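Local coordinates for protein succinate dehydrogenase subunit A (Mycolicibacterium smegmatis, PDB 7D6V) that probably oxidises succinate to fumarate as the FAD-binding flavoprotein subunit of a mycobacterial succinate dehydrogenase, the Sdh1 complex of the electron transport chain, at residues A[78-83]-A[615-620]; A[486-491]-A[538-543]; A[507-512]-A[549-554]. All coordinates share one frame; numbering follows the deposited sequence.

Overall arrangement
Followed from the N terminus, the chain leaves helix 67-76 through the loop 78-83, against which helix 615-618 packs near the C terminus, closing a loop of more than 500 residues in interaction 1. Interactions 2 and 3 are both nested inside that loop. They cross each other: 486-491 and 507-512 come first, then 538-543 and 549-554, so helices 481-495 and 502-518 each pack on a different part of helix 532-556. The two touch through Leu-488 and Leu-512, and their centres lie 13 Å apart. Interaction 1 stands off, its nearest atoms about 21 Å from interaction 2 and about 11 Å from interaction 3.

Interaction 1: residues A[78-83]-A[615-620]; sequences GKFLNN and LSELEK
Phe-80 carries the apolar part of the contact, meeting Leu-618 through the far end of its ring. CD2 of Leu-618 lies 3.8 Å from CE2 of Phe-80 and 4.0 Å from its CZ, approaching the ring obliquely, and the two side chains cross at about a right angle. The side chain of Phe-80 leaves the loop toward the short helix, and with CG beside the backbone N (chi1 -64°) CE2 and CZ lead into the contact.

The second kind of touch is polar against aromatic. OE2 of Glu-617 comes to the ring edge, near its plane, 3.9 Å from CZ of Phe-80, and the carboxylate plane stands 85° from that of the ring. CG of Glu-617 is anti to the backbone N (chi1 171°), and the extended chain beyond it carries the carboxylate to this edge. The same OE2 forms a salt bridge with Arg-76, which would hold the group in place and partly balance its charge.

Backbone geometry presents Phe-80: Lys-79, with positive phi, is the C-prime residue of a Schellman motif ending helix 67-76, and a type I' turn runs from Gly-78 to Leu-81. Around the ring, Phe-613 packs edge-to-face and Tyr-621 meets it too. The contact thus lays the C-terminal helix 615-618 against the link between helices 67-76 and 84-102.

Interaction 2: residues A[486-491]-A[538-543]; sequences AELQQS and IDMRNM
Leu-488 packs against Met-540 and Met-543 in a buried, wholly apolar helix-to-helix contact, which joins helix 481-495 to helix 532-556 within the C-terminal family region of the flavoprotein. One methyl group does the touching from the leucine side: CD2 of Leu-488 lies 3.9 Å from CB of Met-543 and 4.1 Å from CE of Met-540. The sulfur of Met-540 is just as near, SD standing 4.1 Å from CD2 of Leu-488, so this methyl rests against the thioether end of one methionine and the root of the other.

The two methionines differ in how they are used. Met-540 is bent at both chi2 and chi3, and this folded chain brings its sulfur and terminal methyl alongside Leu-488, the two side chains running past each other in opposite directions. Met-543 starts towards the leucine and offers its CB. CG of Leu-488 is anti to the backbone N (chi1 169°), which helps send CD2 across to the methionines.

Within helix 481-495, the Ser-491 hydroxyl donates to the Glu-487 carbonyl, OG to O 3.0 Å, from a position tilted 35° out of the carbonyl plane. Ser-491 N reaches the same oxygen from the opposite face, so two donors grip it. Glu-487 itself forms a salt bridge with Arg-518.

Leu-488 also touches Leu-512 and Leu-515 of helix 502-518, while His-485 packs on both methionines. The side chain of Met-543 is about 11 Å from the bound FAD. This is side-chain packing within a helical bundle, here the helical C-terminal part of a fumarate reductase/succinate dehydrogenase flavoprotein.

Interaction 3: residues A[507-512]-A[549-554]; sequences EALDRL and CVAKAA
Leu-509 leans across from helix 502-518 onto Ala-551 and Lys-552 of helix 532-556. Its CB starts towards the partner helix, and CG, placed beside the backbone N (chi1 -77°), lies 3.9 Å from CB of Ala-551. At the tip the branches divide. CD2 makes the closest approaches, 3.6 Å to CB of Ala-551 and 3.7 Å to CG of Lys-552, whereas CD1 comes within 4.2 Å of that same CG of Lys-552. Leu-509 and Lys-552 cross at about a right angle. One turn on, CD1 of Leu-512 adds a looser touch, 4.3 Å from CB of Ala-551, so the alanine methyl meets both leucines.

The segments run roughly antiparallel, at 152° between their N-to-C directions, and their axes approach to 9.8 Å. The backbones come nearest at this pair, CA of Ala-551 lying 6.6 Å from CA of Leu-509, and the alanine methyl fills the space between them with little bulk.

Lys-552 lends this contact only its aliphatic stem. Its extended chain takes NZ onward to a hydrogen bond with the backbone O of Asp-594, so its polar end is satisfied elsewhere. The chemistry between the helices is therefore van der Waals and hydrophobic, with a lysine stem covering one margin.

Interaction 1: residues A[78-83]-A[615-620]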
ATOM      1  N   GLY A  78       6.764  16.015 -25.211  1.00 18.83           N
ATOM      2  CA  GLY A  78       8.084  16.456 -24.821  1.00 18.83           C
ATOM      3  C   GLY A  78       8.578  17.471 -25.824  1.00 18.83           C
ATOM      4  O   GLY A  78       9.607  18.119 -25.620  1.00 18.83           O
ATOM      5  N   LYS A  79       7.832  17.600 -26.921  1.00 19.79           N
ATOM      6  CA  LYS A  79       8.008  18.675 -27.897  1.00 19.79           C
ATOM      7  C   LYS A  79       9.391  18.650 -28.534  1.00 19.79           C
ATOM      8  O   LYS A  79       9.946  19.695 -28.874  1.00 19.79           O
ATOM      9  CB  LYS A  79       7.727  20.042 -27.270  1.00 19.79           C
ATOM     10  CG  LYS A  79       6.263  20.447 -27.321  1.00 19.79           C
ATOM     11  CD  LYS A  79       5.413  19.585 -26.411  1.00 19.79           C
ATOM     12  CE  LYS A  79       3.945  19.924 -26.540  1.00 19.79           C
ATOM     13  NZ  LYS A  79       3.101  18.935 -25.821  1.00 19.79           N
ATOM     14  N   PHE A  80       9.946  17.450 -28.691  1.00 20.53           N
ATOM     15  CA  PHE A  80      11.224  17.217 -29.358  1.00 20.53           C
ATOM     16  C   PHE A  80      12.385  17.896 -28.644  1.00 20.53           C
ATOM     17  O   PHE A  80      13.436  18.137 -29.243  1.00 20.53           O
ATOM     18  CB  PHE A  80      11.157  17.639 -30.829  1.00 20.53           C
ATOM     19  CG  PHE A  80      10.184  16.831 -31.634  1.00 20.53           C
ATOM     20  CD1 PHE A  80       8.871  17.240 -31.772  1.00 20.53           C
ATOM     21  CD2 PHE A  80      10.576  15.647 -32.232  1.00 20.53           C
ATOM     22  CE1 PHE A  80       7.975  16.494 -32.500  1.00 20.53           C
ATOM     23  CE2 PHE A  80       9.681  14.897 -32.963  1.00 20.53           C
ATOM     24  CZ  PHE A  80       8.381  15.322 -33.098  1.00 20.53           C
ATOM     25  N   LEU A  81      12.213  18.196 -27.361  1.00 19.95           N
ATOM     26  CA  LEU A  81      13.307  18.622 -26.506  1.00 19.95           C
ATOM     27  C   LEU A  81      13.991  17.437 -25.837  1.00 19.95           C
ATOM     28  O   LEU A  81      15.020  17.616 -25.180  1.00 19.95           O
ATOM     29  CB  LEU A  81      12.782  19.596 -25.444  1.00 19.95           C
ATOM     30  CG  LEU A  81      13.773  20.345 -24.553  1.00 19.95           C
ATOM     31  CD1 LEU A  81      14.581  21.339 -25.366  1.00 19.95           C
ATOM     32  CD2 LEU A  81      13.063  21.022 -23.419  1.00 19.95           C
ATOM     33  N   ASN A  82      13.450  16.236 -26.024  1.00 18.44           N
ATOM     34  CA  ASN A  82      13.945  15.034 -25.368  1.00 18.44           C
ATOM     35  C   ASN A  82      15.381  14.737 -25.774  1.00 18.44           C
ATOM     36  O   ASN A  82      15.845  15.129 -26.846  1.00 18.44           O
ATOM     37  CB  ASN A  82      13.074  13.839 -25.751  1.00 18.44           C
ATOM     38  CG  ASN A  82      11.610  14.070 -25.481  1.00 18.44           C
ATOM     39  OD1 ASN A  82      10.874  14.510 -26.357  1.00 18.44           O
ATOM     40  ND2 ASN A  82      11.165  13.716 -24.289  1.00 18.44           N
ATOM     41  N   ASN A  83      16.088  14.026 -24.900  1.00 17.59           N
ATOM     42  CA  ASN A  83      17.294  13.320 -25.313  1.00 17.59           C
ATOM     43  C   ASN A  83      16.869  12.146 -26.183  1.00 17.59           C
ATOM     44  O   ASN A  83      16.292  11.175 -25.688  1.00 17.59           O
ATOM     45  CB  ASN A  83      18.090  12.850 -24.100  1.00 17.59           C
ATOM     46  CG  ASN A  83      19.540  12.556 -24.431  1.00 17.59           C
ATOM     47  OD1 ASN A  83      19.853  12.061 -25.510  1.00 17.59           O
ATOM     48  ND2 ASN A  83      20.431  12.863 -23.502  1.00 17.59           N
ATOM     49  N   LEU A 615       7.925  15.754 -42.660  1.00 30.23           N
ATOM     50  CA  LEU A 615       8.392  17.135 -42.660  1.00 30.23           C
ATOM     51  C   LEU A 615       7.324  18.073 -42.120  1.00 30.23           C
ATOM     52  O   LEU A 615       7.641  19.080 -41.481  1.00 30.23           O
ATOM     53  CB  LEU A 615       8.812  17.564 -44.063  1.00 30.23           C
ATOM     54  CG  LEU A 615      10.104  16.979 -44.614  1.00 30.23           C
ATOM     55  CD1 LEU A 615      10.294  17.416 -46.053  1.00 30.23           C
ATOM     56  CD2 LEU A 615      11.268  17.431 -43.758  1.00 30.23           C
ATOM     57  N   SER A 616       6.051  17.758 -42.367  1.00 29.08           N
ATOM     58  CA  SER A 616       4.973  18.618 -41.894  1.00 29.08           C
ATOM     59  C   SER A 616       4.966  18.711 -40.375  1.00 29.08           C
ATOM     60  O   SER A 616       4.761  19.793 -39.813  1.00 29.08           O
ATOM     61  CB  SER A 616       3.629  18.103 -42.408  1.00 29.08           C
ATOM     62  OG  SER A 616       3.397  16.769 -41.989  1.00 29.08           O
ATOM     63  N   GLU A 617       5.185  17.588 -39.692  1.00 27.41           N
ATOM     64  CA  GLU A 617       5.189  17.608 -38.233  1.00 27.41           C
ATOM     65  C   GLU A 617       6.483  18.193 -37.684  1.00 27.41           C
ATOM     66  O   GLU A 617       6.469  18.914 -36.682  1.00 27.41           O
ATOM     67  CB  GLU A 617       4.968  16.199 -37.695  1.00 27.41           C
ATOM     68  CG  GLU A 617       5.156  16.079 -36.202  1.00 27.41           C
ATOM     69  CD  GLU A 617       5.037  14.654 -35.721  1.00 27.41           C
ATOM     70  OE1 GLU A 617       5.156  13.730 -36.551  1.00 27.41           O
ATOM     71  OE2 GLU A 617       4.817  14.458 -34.513  1.00 27.41           O
ATOM     72  N   LEU A 618       7.615  17.895 -38.324  1.00 26.89           N
ATOM     73  CA  LEU A 618       8.896  18.366 -37.821  1.00 26.89           C
ATOM     74  C   LEU A 618       9.124  19.845 -38.098  1.00 26.89           C
ATOM     75  O   LEU A 618       9.976  20.458 -37.449  1.00 26.89           O
ATOM     76  CB  LEU A 618      10.031  17.544 -38.424  1.00 26.89           C
ATOM     77  CG  LEU A 618      10.097  16.076 -38.000  1.00 26.89           C
ATOM     78  CD1 LEU A 618      11.113  15.323 -38.838  1.00 26.89           C
ATOM     79  CD2 LEU A 618      10.421  15.960 -36.523  1.00 26.89           C
ATOM     80  N   GLU A 619       8.390  20.429 -39.044  1.00 27.49           N
ATOM     81  CA  GLU A 619       8.539  21.842 -39.351  1.00 27.49           C
ATOM     82  C   GLU A 619       7.875  22.735 -38.317  1.00 27.49           C
ATOM     83  O   GLU A 619       8.049  23.956 -38.369  1.00 27.49           O
ATOM     84  CB  GLU A 619       7.975  22.133 -40.739  1.00 27.49           C
ATOM     85  CG  GLU A 619       8.970  21.903 -41.857  1.00 27.49           C
ATOM     86  CD  GLU A 619       8.468  22.384 -43.196  1.00 27.49           C
ATOM     87  OE1 GLU A 619       7.238  22.500 -43.364  1.00 27.49           O
ATOM     88  OE2 GLU A 619       9.306  22.649 -44.082  1.00 27.49           O
ATOM     89  N   LYS A 620       7.121  22.159 -37.388  1.00 25.28           N
ATOM     90  CA  LYS A 620       6.529  22.906 -36.294  1.00 25.28           C
ATOM     91  C   LYS A 620       7.431  22.977 -35.070  1.00 25.28           C
ATOM     92  O   LYS A 620       7.094  23.683 -34.114  1.00 25.28           O
ATOM     93  CB  LYS A 620       5.189  22.277 -35.904  1.00 25.28           C
ATOM     94  CG  LYS A 620       4.328  21.889 -37.089  1.00 25.28           C
ATOM     95  CD  LYS A 620       2.973  21.378 -36.643  1.00 25.28           C
ATOM     96  CE  LYS A 620       3.117  20.154 -35.762  1.00 25.28           C
ATOM     97  NZ  LYS A 620       1.869  19.348 -35.724  1.00 25.28           N
TER

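Interaction 2: residues A[486-491]-A[538-543]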
ATOM      1  N   ALA A 486       7.986  26.711   5.401  1.00 20.22           N
ATOM      2  CA  ALA A 486       6.690  27.212   4.954  1.00 20.22           C
ATOM      3  C   ALA A 486       6.844  28.461   4.097  1.00 20.22           C
ATOM      4  O   ALA A 486       6.144  28.620   3.089  1.00 20.22           O
ATOM      5  CB  ALA A 486       5.795  27.494   6.158  1.00 20.22           C
ATOM      6  N   GLU A 487       7.749  29.364   4.481  1.00 21.83           N
ATOM      7  CA  GLU A 487       7.961  30.567   3.679  1.00 21.83           C
ATOM      8  C   GLU A 487       8.506  30.223   2.300  1.00 21.83           C
ATOM      9  O   GLU A 487       8.069  30.792   1.291  1.00 21.83           O
ATOM     10  CB  GLU A 487       8.895  31.529   4.408  1.00 21.83           C
ATOM     11  CG  GLU A 487       8.315  32.068   5.699  1.00 21.83           C
ATOM     12  CD  GLU A 487       9.120  33.214   6.266  1.00 21.83           C
ATOM     13  OE1 GLU A 487      10.047  33.685   5.578  1.00 21.83           O
ATOM     14  OE2 GLU A 487       8.823  33.646   7.399  1.00 21.83           O
ATOM     15  N   LEU A 488       9.454  29.283   2.233  1.00 21.22           N
ATOM     16  CA  LEU A 488       9.963  28.843   0.939  1.00 21.22           C
ATOM     17  C   LEU A 488       8.857  28.238   0.089  1.00 21.22           C
ATOM     18  O   LEU A 488       8.762  28.514  -1.114  1.00 21.22           O
ATOM     19  CB  LEU A 488      11.091  27.831   1.127  1.00 21.22           C
ATOM     20  CG  LEU A 488      11.510  27.100  -0.151  1.00 21.22           C
ATOM     21  CD1 LEU A 488      12.292  28.020  -1.062  1.00 21.22           C
ATOM     22  CD2 LEU A 488      12.314  25.856   0.168  1.00 21.22           C
ATOM     23  N   GLN A 489       8.016  27.398   0.696  1.00 20.71           N
ATOM     24  CA  GLN A 489       6.944  26.757  -0.054  1.00 20.71           C
ATOM     25  C   GLN A 489       5.973  27.785  -0.612  1.00 20.71           C
ATOM     26  O   GLN A 489       5.571  27.704  -1.778  1.00 20.71           O
ATOM     27  CB  GLN A 489       6.217  25.755   0.835  1.00 20.71           C
ATOM     28  CG  GLN A 489       6.981  24.471   1.053  1.00 20.71           C
ATOM     29  CD  GLN A 489       6.149  23.416   1.736  1.00 20.71           C
ATOM     30  OE1 GLN A 489       5.531  23.670   2.765  1.00 20.71           O
ATOM     31  NE2 GLN A 489       6.129  22.220   1.166  1.00 20.71           N
ATOM     32  N   GLN A 490       5.596  28.772   0.206  1.00 22.40           N
ATOM     33  CA  GLN A 490       4.687  29.811  -0.263  1.00 22.40           C
ATOM     34  C   GLN A 490       5.306  30.616  -1.397  1.00 22.40           C
ATOM     35  O   GLN A 490       4.643  30.895  -2.403  1.00 22.40           O
ATOM     36  CB  GLN A 490       4.295  30.730   0.892  1.00 22.40           C
ATOM     37  CG  GLN A 490       3.222  31.749   0.539  1.00 22.40           C
ATOM     38  CD  GLN A 490       1.886  31.107   0.231  1.00 22.40           C
ATOM     39  OE1 GLN A 490       1.140  30.738   1.134  1.00 22.40           O
ATOM     40  NE2 GLN A 490       1.578  30.965  -1.053  1.00 22.40           N
ATOM     41  N   SER A 491       6.579  30.995  -1.259  1.00 23.17           N
ATOM     42  CA  SER A 491       7.220  31.796  -2.297  1.00 23.17           C
ATOM     43  C   SER A 491       7.319  31.031  -3.611  1.00 23.17           C
ATOM     44  O   SER A 491       7.040  31.585  -4.682  1.00 23.17           O
ATOM     45  CB  SER A 491       8.603  32.239  -1.829  1.00 23.17           C
ATOM     46  OG  SER A 491       8.504  33.004  -0.643  1.00 23.17           O
ATOM     47  N   ILE A 538      18.407  20.162   7.886  1.00 17.02           N
ATOM     48  CA  ILE A 538      19.399  19.656   6.942  1.00 17.02           C
ATOM     49  C   ILE A 538      18.852  19.677   5.517  1.00 17.02           C
ATOM     50  O   ILE A 538      19.549  20.080   4.581  1.00 17.02           O
ATOM     51  CB  ILE A 538      19.861  18.247   7.355  1.00 17.02           C
ATOM     52  CG1 ILE A 538      20.607  18.304   8.685  1.00 17.02           C
ATOM     53  CG2 ILE A 538      20.753  17.640   6.289  1.00 17.02           C
ATOM     54  CD1 ILE A 538      20.779  16.952   9.331  1.00 17.02           C
ATOM     55  N   ASP A 539      17.600  19.246   5.329  1.00 18.31           N
ATOM     56  CA  ASP A 539      16.995  19.222   3.997  1.00 18.31           C
ATOM     57  C   ASP A 539      16.811  20.613   3.401  1.00 18.31           C
ATOM     58  O   ASP A 539      16.741  20.747   2.170  1.00 18.31           O
ATOM     59  CB  ASP A 539      15.636  18.522   4.045  1.00 18.31           C
ATOM     60  CG  ASP A 539      15.744  17.052   4.381  1.00 18.31           C
ATOM     61  OD1 ASP A 539      16.682  16.391   3.888  1.00 18.31           O
ATOM     62  OD2 ASP A 539      14.877  16.551   5.127  1.00 18.31           O
ATOM     63  N   MET A 540      16.706  21.641   4.245  1.00 19.12           N
ATOM     64  CA  MET A 540      16.400  22.975   3.749  1.00 19.12           C
ATOM     65  C   MET A 540      17.495  23.518   2.839  1.00 19.12           C
ATOM     66  O   MET A 540      17.203  24.296   1.928  1.00 19.12           O
ATOM     67  CB  MET A 540      16.163  23.924   4.921  1.00 19.12           C
ATOM     68  CG  MET A 540      14.697  24.117   5.280  1.00 19.12           C
ATOM     69  SD  MET A 540      13.685  24.623   3.881  1.00 19.12           S
ATOM     70  CE  MET A 540      14.098  26.360   3.790  1.00 19.12           C
ATOM     71  N   ARG A 541      18.753  23.123   3.051  1.00 18.84           N
ATOM     72  CA  ARG A 541      19.822  23.636   2.197  1.00 18.84           C
ATOM     73  C   ARG A 541      19.718  23.074   0.781  1.00 18.84           C
ATOM     74  O   ARG A 541      19.880  23.811  -0.205  1.00 18.84           O
ATOM     75  CB  ARG A 541      21.187  23.339   2.829  1.00 18.84           C
ATOM     76  CG  ARG A 541      21.652  21.895   2.755  1.00 18.84           C
ATOM     77  CD  ARG A 541      22.911  21.661   3.572  1.00 18.84           C
ATOM     78  NE  ARG A 541      24.115  22.172   2.923  1.00 18.84           N
ATOM     79  CZ  ARG A 541      25.148  21.417   2.563  1.00 18.84           C
ATOM     80  NH1 ARG A 541      25.127  20.112   2.782  1.00 18.84           N
ATOM     81  NH2 ARG A 541      26.204  21.967   1.985  1.00 18.84           N
ATOM     82  N   ASN A 542      19.406  21.781   0.658  1.00 18.26           N
ATOM     83  CA  ASN A 542      19.155  21.198  -0.653  1.00 18.26           C
ATOM     84  C   ASN A 542      17.944  21.839  -1.308  1.00 18.26           C
ATOM     85  O   ASN A 542      17.957  22.127  -2.512  1.00 18.26           O
ATOM     86  CB  ASN A 542      18.953  19.690  -0.529  1.00 18.26           C
ATOM     87  CG  ASN A 542      20.038  19.024   0.279  1.00 18.26           C
ATOM     88  OD1 ASN A 542      21.213  19.363   0.158  1.00 18.26           O
ATOM     89  ND2 ASN A 542      19.651  18.070   1.112  1.00 18.26           N
ATOM     90  N   MET A 543      16.884  22.066  -0.529  1.00 19.47           N
ATOM     91  CA  MET A 543      15.691  22.687  -1.094  1.00 19.47           C
ATOM     92  C   MET A 543      15.986  24.094  -1.602  1.00 19.47           C
ATOM     93  O   MET A 543      15.516  24.481  -2.677  1.00 19.47           O
ATOM     94  CB  MET A 543      14.564  22.700  -0.064  1.00 19.47           C
ATOM     95  CG  MET A 543      13.708  21.449  -0.098  1.00 19.47           C
ATOM     96  SD  MET A 543      12.246  21.531   0.945  1.00 19.47           S
ATOM     97  CE  MET A 543      12.927  21.042   2.525  1.00 19.47           C
TER

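Interaction 3: residues A[507-512]-A[549-554]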
ATOM      1  N   GLU A 507      11.408  38.545  -8.375  1.00 27.90           N
ATOM      2  CA  GLU A 507      11.082  38.695  -6.961  1.00 27.90           C
ATOM      3  C   GLU A 507      11.331  37.400  -6.197  1.00 27.90           C
ATOM      4  O   GLU A 507      11.772  37.426  -5.043  1.00 27.90           O
ATOM      5  CB  GLU A 507       9.630  39.143  -6.810  1.00 27.90           C
ATOM      6  CG  GLU A 507       9.140  39.224  -5.380  1.00 27.90           C
ATOM      7  CD  GLU A 507       7.633  39.352  -5.298  1.00 27.90           C
ATOM      8  OE1 GLU A 507       6.988  39.446  -6.364  1.00 27.90           O
ATOM      9  OE2 GLU A 507       7.094  39.353  -4.172  1.00 27.90           O
ATOM     10  N   ALA A 508      11.054  36.257  -6.826  1.00 26.13           N
ATOM     11  CA  ALA A 508      11.331  34.975  -6.191  1.00 26.13           C
ATOM     12  C   ALA A 508      12.818  34.804  -5.926  1.00 26.13           C
ATOM     13  O   ALA A 508      13.212  34.347  -4.850  1.00 26.13           O
ATOM     14  CB  ALA A 508      10.811  33.831  -7.060  1.00 26.13           C
ATOM     15  N   LEU A 509      13.661  35.170  -6.892  1.00 25.23           N
ATOM     16  CA  LEU A 509      15.103  35.111  -6.667  1.00 25.23           C
ATOM     17  C   LEU A 509      15.529  36.075  -5.563  1.00 25.23           C
ATOM     18  O   LEU A 509      16.355  35.731  -4.702  1.00 25.23           O
ATOM     19  CB  LEU A 509      15.846  35.418  -7.967  1.00 25.23           C
ATOM     20  CG  LEU A 509      15.890  34.287  -8.996  1.00 25.23           C
ATOM     21  CD1 LEU A 509      16.380  34.800 -10.333  1.00 25.23           C
ATOM     22  CD2 LEU A 509      16.763  33.149  -8.506  1.00 25.23           C
ATOM     23  N   ASP A 510      14.965  37.285  -5.569  1.00 26.83           N
ATOM     24  CA  ASP A 510      15.334  38.285  -4.573  1.00 26.83           C
ATOM     25  C   ASP A 510      14.994  37.820  -3.165  1.00 26.83           C
ATOM     26  O   ASP A 510      15.779  38.024  -2.233  1.00 26.83           O
ATOM     27  CB  ASP A 510      14.639  39.611  -4.879  1.00 26.83           C
ATOM     28  CG  ASP A 510      15.117  40.232  -6.175  1.00 26.83           C
ATOM     29  OD1 ASP A 510      16.182  39.815  -6.677  1.00 26.83           O
ATOM     30  OD2 ASP A 510      14.427  41.134  -6.694  1.00 26.83           O
ATOM     31  N   ARG A 511      13.829  37.197  -2.983  1.00 26.09           N
ATOM     32  CA  ARG A 511      13.482  36.719  -1.653  1.00 26.09           C
ATOM     33  C   ARG A 511      14.107  35.368  -1.334  1.00 26.09           C
ATOM     34  O   ARG A 511      14.231  35.027  -0.156  1.00 26.09           O
ATOM     35  CB  ARG A 511      11.963  36.661  -1.475  1.00 26.09           C
ATOM     36  CG  ARG A 511      11.228  35.754  -2.421  1.00 26.09           C
ATOM     37  CD  ARG A 511       9.773  35.632  -2.002  1.00 26.09           C
ATOM     38  NE  ARG A 511       9.062  36.907  -2.042  1.00 26.09           N
ATOM     39  CZ  ARG A 511       7.736  37.023  -2.052  1.00 26.09           C
ATOM     40  NH1 ARG A 511       6.972  35.941  -2.025  1.00 26.09           N
ATOM     41  NH2 ARG A 511       7.173  38.222  -2.089  1.00 26.09           N
ATOM     42  N   LEU A 512      14.547  34.611  -2.342  1.00 24.87           N
ATOM     43  CA  LEU A 512      15.362  33.434  -2.069  1.00 24.87           C
ATOM     44  C   LEU A 512      16.707  33.824  -1.482  1.00 24.87           C
ATOM     45  O   LEU A 512      17.234  33.114  -0.619  1.00 24.87           O
ATOM     46  CB  LEU A 512      15.567  32.617  -3.346  1.00 24.87           C
ATOM     47  CG  LEU A 512      14.528  31.553  -3.697  1.00 24.87           C
ATOM     48  CD1 LEU A 512      14.790  30.994  -5.081  1.00 24.87           C
ATOM     49  CD2 LEU A 512      14.534  30.442  -2.672  1.00 24.87           C
ATOM     50  N   CYS A 549      18.079  27.056  -8.521  1.00 21.79           N
ATOM     51  CA  CYS A 549      18.302  26.539  -9.870  1.00 21.79           C
ATOM     52  C   CYS A 549      17.037  26.637 -10.716  1.00 21.79           C
ATOM     53  O   CYS A 549      17.076  27.083 -11.871  1.00 21.79           O
ATOM     54  CB  CYS A 549      18.788  25.092  -9.801  1.00 21.79           C
ATOM     55  SG  CYS A 549      20.556  24.909  -9.550  1.00 21.79           S
ATOM     56  N   VAL A 550      15.902  26.224 -10.149  1.00 20.83           N
ATOM     57  CA  VAL A 550      14.640  26.242 -10.885  1.00 20.83           C
ATOM     58  C   VAL A 550      14.273  27.666 -11.278  1.00 20.83           C
ATOM     59  O   VAL A 550      13.881  27.932 -12.422  1.00 20.83           O
ATOM     60  CB  VAL A 550      13.525  25.583 -10.052  1.00 20.83           C
ATOM     61  CG1 VAL A 550      12.175  25.819 -10.695  1.00 20.83           C
ATOM     62  CG2 VAL A 550      13.783  24.099  -9.904  1.00 20.83           C
ATOM     63  N   ALA A 551      14.400  28.605 -10.338  1.00 21.27           N
ATOM     64  CA  ALA A 551      14.032  29.986 -10.623  1.00 21.27           C
ATOM     65  C   ALA A 551      14.922  30.592 -11.699  1.00 21.27           C
ATOM     66  O   ALA A 551      14.435  31.291 -12.596  1.00 21.27           O
ATOM     67  CB  ALA A 551      14.092  30.818  -9.344  1.00 21.27           C
ATOM     68  N   LYS A 552      16.230  30.334 -11.638  1.00 22.18           N
ATOM     69  CA  LYS A 552      17.123  30.912 -12.636  1.00 22.18           C
ATOM     70  C   LYS A 552      16.873  30.320 -14.020  1.00 22.18           C
ATOM     71  O   LYS A 552      16.873  31.050 -15.020  1.00 22.18           O
ATOM     72  CB  LYS A 552      18.577  30.721 -12.213  1.00 22.18           C
ATOM     73  CG  LYS A 552      18.992  31.638 -11.085  1.00 22.18           C
ATOM     74  CD  LYS A 552      20.495  31.676 -10.921  1.00 22.18           C
ATOM     75  CE  LYS A 552      20.902  32.783  -9.970  1.00 22.18           C
ATOM     76  NZ  LYS A 552      22.367  33.014  -9.999  1.00 22.18           N
ATOM     77  N   ALA A 553      16.643  29.007 -14.101  1.00 20.96           N
ATOM     78  CA  ALA A 553      16.322  28.406 -15.392  1.00 20.96           C
ATOM     79  C   ALA A 553      15.024  28.971 -15.958  1.00 20.96           C
ATOM     80  O   ALA A 553      14.944  29.294 -17.153  1.00 20.96           O
ATOM     81  CB  ALA A 553      16.236  26.888 -15.258  1.00 20.96           C
ATOM     82  N   ALA A 554      13.999  29.108 -15.110  1.00 21.25           N
ATOM     83  CA  ALA A 554      12.722  29.640 -15.571  1.00 21.25           C
ATOM     84  C   ALA A 554      12.845  31.085 -16.023  1.00 21.25           C
ATOM     85  O   ALA A 554      12.155  31.502 -16.959  1.00 21.25           O
ATOM     86  CB  ALA A 554      11.674  29.519 -14.467  1.00 21.25           C
TER